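Local coordinates for homoprotocatechuate 2,3-dioxygenase (Brevibacterium fuscum, PDB 4Z6M), which catalyses the ring-opening, iron(II)-dependent extradiol cleavage of homoprotocatechuate by molecular oxygen, with a facial triad of protein ligands holding the metal, at residues Pro161-Gly166 / Thr202-Gly207; Val177-Gln182 / Ile283-His288. The protein carries 1 engineered substitution. One frame throughout, in Å; residues are numbered along the deposited sequence.

Contact 1 of 2, residues Pro161-Gly166 / Thr202-Gly207; sequences PDVPRG and TALTGG
Val163 and Leu204 meet through torsions that send their branches past each other in opposite directions. With CG1 of Val163 anti to the backbone N (chi1 177°), CG2 falls beside that N and reaches the backbone of the 202-206 strand, 3.6 Å from Gly206 CA. CG1 passes Leu204 CB at 4.2 Å. Leu204, its CG anti to the carbonyl carbon (chi1 -58°), slides CD1 under the first turn of the helix, where it lies 3.6 Å from Gly166 C. Gly166, without a side chain, lets the methyl come this close to the main chain. The helix 163-172 follows directly on strand 152-160 and packs on the sheet of the second glyoxalase/dioxygenase-family module, in which 202-206 runs beside 152-160. Asp162 is the N-cap of helix 163-172, OD1 accepting from Arg165 N at 3.1 Å with the donor well above the carboxylate plane. No hydrogen bond joins the two segments; at the strand end Pro161 brings its CA within 3.1 Å of Gly207 O in a CH···O contact. Thr205 points away from the helix, its OG1 hydrogen-bonded to Asn157 of the neighbouring strand 152-160.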
loop_
_atom_site.group_PDB
_atom_site.type_symbol
_atom_site.label_atom_id
_atom_site.label_comp_id
_atom_site.label_asym_id
_atom_site.label_seq_id
_atom_site.Cartn_x
_atom_site.Cartn_y
_atom_site.Cartn_z
ATOM N N PRO A 161 -0.194 -19.713 -33.483
ATOM C CA PRO A 161 1.126 -20.299 -33.850
ATOM C C PRO A 161 2.068 -19.346 -34.579
ATOM O O PRO A 161 3.281 -19.525 -34.478
ATOM C CB PRO A 161 0.754 -21.502 -34.723
ATOM C CG PRO A 161 -0.632 -21.196 -35.194
ATOM C CD PRO A 161 -1.314 -20.438 -34.095
ATOM N N ASP A 162 1.528 -18.375 -35.325
ATOM C CA ASP A 162 2.323 -17.450 -36.149
ATOM C C ASP A 162 2.078 -16.031 -35.646
ATOM O O ASP A 162 1.070 -15.403 -35.983
ATOM C CB ASP A 162 1.893 -17.606 -37.626
ATOM C CG ASP A 162 2.729 -16.772 -38.603
ATOM O OD1 ASP A 162 3.354 -15.757 -38.193
ATOM O OD2 ASP A 162 2.694 -17.111 -39.814
ATOM N N VAL A 163 3.000 -15.491 -34.847
ATOM C CA VAL A 163 2.726 -14.195 -34.215
ATOM C C VAL A 163 2.751 -13.040 -35.223
ATOM O O VAL A 163 1.845 -12.227 -35.213
ATOM C CB VAL A 163 3.598 -13.983 -32.971
ATOM C CG1 VAL A 163 3.351 -12.606 -32.367
ATOM C CG2 VAL A 163 3.297 -15.092 -31.956
ATOM N N PRO A 164 3.753 -12.982 -36.127
ATOM C CA PRO A 164 3.739 -11.903 -37.100
ATOM C C PRO A 164 2.478 -11.856 -37.959
ATOM O O PRO A 164 1.979 -10.765 -38.265
ATOM C CB PRO A 164 4.997 -12.167 -37.931
ATOM C CG PRO A 164 5.910 -12.845 -36.958
ATOM C CD PRO A 164 5.003 -13.757 -36.185
ATOM N N ARG A 165 1.964 -13.013 -38.352
ATOM C CA ARG A 165 0.755 -13.059 -39.163
ATOM C C ARG A 165 -0.426 -12.464 -38.407
ATOM O O ARG A 165 -1.191 -11.654 -38.952
ATOM C CB ARG A 165 0.444 -14.496 -39.572
ATOM C CG ARG A 165 -0.803 -14.653 -40.435
ATOM C CD ARG A 165 -0.960 -16.096 -40.858
ATOM N NE ARG A 165 -2.055 -16.242 -41.820
ATOM C CZ ARG A 165 -3.264 -16.732 -41.549
ATOM N NH1 ARG A 165 -3.584 -17.183 -40.341
ATOM N NH2 ARG A 165 -4.168 -16.786 -42.521
ATOM N N GLY A 166 -0.563 -12.851 -37.142
ATOM C CA GLY A 166 -1.628 -12.301 -36.312
ATOM C C GLY A 166 -1.459 -10.831 -36.013
ATOM O O GLY A 166 -2.428 -10.084 -36.000
ATOM N N THR A 202 -5.639 -6.803 -26.308
ATOM C CA THR A 202 -5.378 -8.203 -26.520
ATOM C C THR A 202 -3.894 -8.364 -26.776
ATOM O O THR A 202 -3.153 -7.385 -26.873
ATOM C CB THR A 202 -6.281 -8.846 -27.601
ATOM O OG1 THR A 202 -6.240 -10.268 -27.417
ATOM C CG2 THR A 202 -5.865 -8.440 -29.007
ATOM N N ALA A 203 -3.462 -9.604 -26.768
ATOM C CA ALA A 203 -2.046 -9.912 -26.868
ATOM C C ALA A 203 -1.952 -11.286 -27.501
ATOM O O ALA A 203 -2.880 -12.085 -27.406
ATOM C CB ALA A 203 -1.378 -9.879 -25.499
ATOM N N LEU A 204 -0.813 -11.545 -28.128
ATOM C CA LEU A 204 -0.565 -12.813 -28.810
ATOM C C LEU A 204 0.647 -13.472 -28.161
ATOM O O LEU A 204 1.714 -12.858 -28.005
ATOM C CB LEU A 204 -0.292 -12.595 -30.288
ATOM C CG LEU A 204 -1.367 -11.896 -31.115
ATOM C CD1 LEU A 204 -0.890 -11.741 -32.550
ATOM C CD2 LEU A 204 -2.701 -12.632 -31.019
ATOM N N THR A 205 0.456 -14.717 -27.775
ATOM C CA THR A 205 1.484 -15.599 -27.244
ATOM C C THR A 205 1.697 -16.713 -28.258
ATOM O O THR A 205 0.750 -17.403 -28.646
ATOM C CB THR A 205 1.062 -16.211 -25.894
ATOM O OG1 THR A 205 0.841 -15.142 -24.944
ATOM C CG2 THR A 205 2.128 -17.136 -25.366
ATOM N N GLY A 206 2.937 -16.874 -28.710
ATOM C CA GLY A 206 3.212 -17.928 -29.666
ATOM C C GLY A 206 2.990 -19.304 -29.081
ATOM O O GLY A 206 3.471 -19.624 -27.981
ATOM N N GLY A 207 2.246 -20.133 -29.806
ATOM C CA GLY A 207 1.989 -21.482 -29.353
ATOM C C GLY A 207 0.929 -22.134 -30.230
ATOM O O GLY A 207 0.391 -21.524 -31.152
#

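Contact 2 of 2, residues Val177-Gln182 / Ile283-His288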
loop_
_atom_site.group_PDB
_atom_site.type_symbol
_atom_site.label_atom_id
_atom_site.label_comp_id
_atom_site.label_asym_id
_atom_site.label_seq_id
_atom_site.Cartn_x
_atom_site.Cartn_y
_atom_site.Cartn_z
ATOM N N VAL A 177 0.723 -1.942 -31.621
ATOM C CA VAL A 177 1.664 -2.735 -30.841
ATOM C C VAL A 177 2.413 -1.837 -29.885
ATOM O O VAL A 177 2.842 -0.741 -30.243
ATOM C CB VAL A 177 2.630 -3.520 -31.748
ATOM C CG1 VAL A 177 3.719 -4.213 -30.943
ATOM C CG2 VAL A 177 1.821 -4.535 -32.548
ATOM N N THR A 178 2.539 -2.313 -28.663
ATOM C CA THR A 178 3.267 -1.611 -27.615
ATOM C C THR A 178 4.563 -2.293 -27.323
ATOM O O THR A 178 5.586 -1.639 -27.309
ATOM C CB THR A 178 2.385 -1.510 -26.360
ATOM O OG1 THR A 178 1.908 -2.815 -26.016
ATOM C CG2 THR A 178 1.238 -0.605 -26.638
ATOM N N GLU A 179 4.536 -3.588 -27.043
ATOM C CA GLU A 179 5.742 -4.347 -26.749
ATOM C C GLU A 179 5.730 -5.690 -27.464
ATOM O O GLU A 179 4.674 -6.189 -27.846
ATOM C CB GLU A 179 5.877 -4.569 -25.245
ATOM C CG GLU A 179 5.810 -3.261 -24.447
ATOM C CD GLU A 179 6.498 -3.323 -23.098
ATOM O OE1 GLU A 179 7.494 -4.030 -22.998
ATOM O OE2 GLU A 179 6.055 -2.635 -22.133
ATOM N N ASP A 180 6.906 -6.276 -27.640
ATOM C CA ASP A 180 7.022 -7.613 -28.216
ATOM C C ASP A 180 8.283 -8.298 -27.741
ATOM O O ASP A 180 9.143 -7.666 -27.098
ATOM C CB ASP A 180 6.872 -7.584 -29.738
ATOM C CG ASP A 180 7.998 -6.922 -30.471
ATOM O OD1 ASP A 180 8.827 -6.227 -29.898
ATOM O OD2 ASP A 180 8.005 -7.049 -31.699
ATOM N N ILE A 181 8.341 -9.602 -28.018
ATOM C CA ILE A 181 9.508 -10.398 -27.677
ATOM C C ILE A 181 9.990 -11.084 -28.947
ATOM O O ILE A 181 9.209 -11.767 -29.607
ATOM C CB ILE A 181 9.176 -11.463 -26.601
ATOM C CG1 ILE A 181 8.807 -10.798 -25.276
ATOM C CG2 ILE A 181 10.333 -12.440 -26.403
ATOM C CD1 ILE A 181 8.314 -11.753 -24.205
ATOM N N GLN A 182 11.275 -10.921 -29.245
ATOM C CA GLN A 182 11.905 -11.521 -30.427
ATOM C C GLN A 182 13.238 -12.126 -30.059
ATOM O O GLN A 182 13.741 -11.899 -28.967
ATOM C CB GLN A 182 12.115 -10.461 -31.514
ATOM C CG GLN A 182 10.840 -9.843 -32.024
ATOM C CD GLN A 182 11.066 -8.931 -33.203
ATOM O OE1 GLN A 182 11.936 -9.176 -34.052
ATOM N NE2 GLN A 182 10.260 -7.911 -33.295
ATOM N N ILE A 283 8.578 -1.189 -27.468
ATOM C CA ILE A 283 9.687 -1.827 -26.766
ATOM C C ILE A 283 9.793 -3.284 -27.233
ATOM O O ILE A 283 8.820 -4.016 -27.167
ATOM C CB ILE A 283 9.469 -1.808 -25.241
ATOM C CG1 ILE A 283 9.215 -0.375 -24.718
ATOM C CG2 ILE A 283 10.672 -2.424 -24.542
ATOM C CD1 ILE A 283 8.741 -0.280 -23.278
ATOM N N THR A 284 10.970 -3.702 -27.678
ATOM C CA THR A 284 11.238 -5.087 -28.045
ATOM C C THR A 284 12.235 -5.691 -27.067
ATOM O O THR A 284 13.303 -5.120 -26.819
ATOM C CB THR A 284 11.825 -5.188 -29.450
ATOM O OG1 THR A 284 10.876 -4.678 -30.410
ATOM C CG2 THR A 284 12.157 -6.644 -29.809
ATOM N N TRP A 285 11.864 -6.814 -26.472
ATOM C CA TRP A 285 12.736 -7.566 -25.571
ATOM C C TRP A 285 13.295 -8.782 -26.275
ATOM O O TRP A 285 12.607 -9.391 -27.104
ATOM C CB TRP A 285 11.948 -8.055 -24.373
ATOM C CG TRP A 285 11.327 -6.978 -23.534
ATOM C CD1 TRP A 285 10.261 -6.191 -23.867
ATOM C CD2 TRP A 285 11.743 -6.543 -22.224
ATOM N NE1 TRP A 285 9.955 -5.319 -22.838
ATOM C CE2 TRP A 285 10.854 -5.509 -21.825
ATOM C CE3 TRP A 285 12.751 -6.944 -21.340
ATOM C CZ2 TRP A 285 10.954 -4.878 -20.595
ATOM C CZ3 TRP A 285 12.845 -6.293 -20.105
ATOM C CH2 TRP A 285 11.937 -5.295 -19.757
ATOM N N ASN A 286 14.506 -9.181 -25.900
ATOM C CA ASN A 286 15.052 -10.447 -26.382
ATOM C C ASN A 286 14.462 -11.592 -25.584
ATOM O O ASN A 286 14.352 -11.506 -24.355
ATOM C CB ASN A 286 16.565 -10.459 -26.239
ATOM C CG ASN A 286 17.189 -11.640 -26.933
ATOM O OD1 ASN A 286 17.419 -12.681 -26.311
ATOM N ND2 ASN A 286 17.490 -11.487 -28.216
ATOM N N VAL A 287 14.127 -12.686 -26.258
ATOM C CA VAL A 287 13.513 -13.830 -25.589
ATOM C C VAL A 287 14.381 -14.430 -24.485
ATOM O O VAL A 287 13.873 -15.087 -23.589
ATOM C CB VAL A 287 13.120 -14.916 -26.640
ATOM C CG1 VAL A 287 14.349 -15.644 -27.177
ATOM C CG2 VAL A 287 12.066 -15.869 -26.104
ATOM N N HIS A 288 15.706 -14.259 -24.587
ATOM C CA HIS A 288 16.618 -14.825 -23.605
ATOM C C HIS A 288 16.866 -13.907 -22.417
ATOM O O HIS A 288 17.572 -14.294 -21.489
ATOM C CB HIS A 288 17.946 -15.213 -24.237
ATOM C CG HIS A 288 17.797 -16.143 -25.393
ATOM N ND1 HIS A 288 17.648 -17.503 -25.253
ATOM C CD2 HIS A 288 17.743 -15.886 -26.724
ATOM C CE1 HIS A 288 17.513 -18.047 -26.452
ATOM N NE2 HIS A 288 17.554 -17.093 -27.358
#
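The indole of Trp285 is met at its edge, in the ring plane, by Glu179 OE1 and by Asp180 O, the latter hydrogen-bonded to Trp285 N. NE1 donates to OE1 at 2.8 Å, with an N-H···O angle of 158°, and carboxylate and ring are only 9° from coplanar. Glu179 reaches it with CG anti to the carbonyl carbon (chi1 -54°), its extended chain running alongside Ile283, whose CD1 lies 3.8 Å from Glu179 CD. The other carboxylate oxygen, OE2, is held by Tyr273 OH and Ser251 N. Strands 176-182 and 283-286 pair in parallel, Glu179 level with Ile283 and Ile181 with Trp285; 283-286 is the outermost strand of the second module's sheet within the chain. Asp180 N bonds to Ile283 O at 3.0 Å. On the sheet face of Asp180 and Gln182, Thr284 OG1 donates to the syn lone pair of Asp180 OD1 at 2.6 Å. Asp180 OD2 takes Gln182 NE2, which comes in above the carboxylate plane, and a salt bridge from Arg167. Beyond strand 283-286, the side chain of Val287 crosses that of Ile181 at about a right angle, Ile181 CG2 lying 3.7 Å from Val287 CB. Each carboxylate is thus gripped through both oxygens, which fixes its rotation; the neutral donors around Glu179 and the arginine beside Asp180 would both be expected to favour the ionised forms.

In the fold
Both contacts reach the same mixed sheet, and helix 163-172 of contact 1 is followed in the chain by strand 176-182 of contact 2. Their centres are 12 Å apart, and they do not touch. Contact 1 packs a helix start on an inner strand through van der Waals contact between mainly buried, apolar partners; the side chain of Thr205 there is about 7 Å from the iron(II). Contact 2 lies farther from the chain's centre, at the outer edge of the sheet within this chain, where backbone hydrogen bonds and buried carboxylates do the joining and residues of neighbouring subunits pack on Ile283 and Trp285. Arg167, from the helix of contact 1, reaches Asp180 of contact 2.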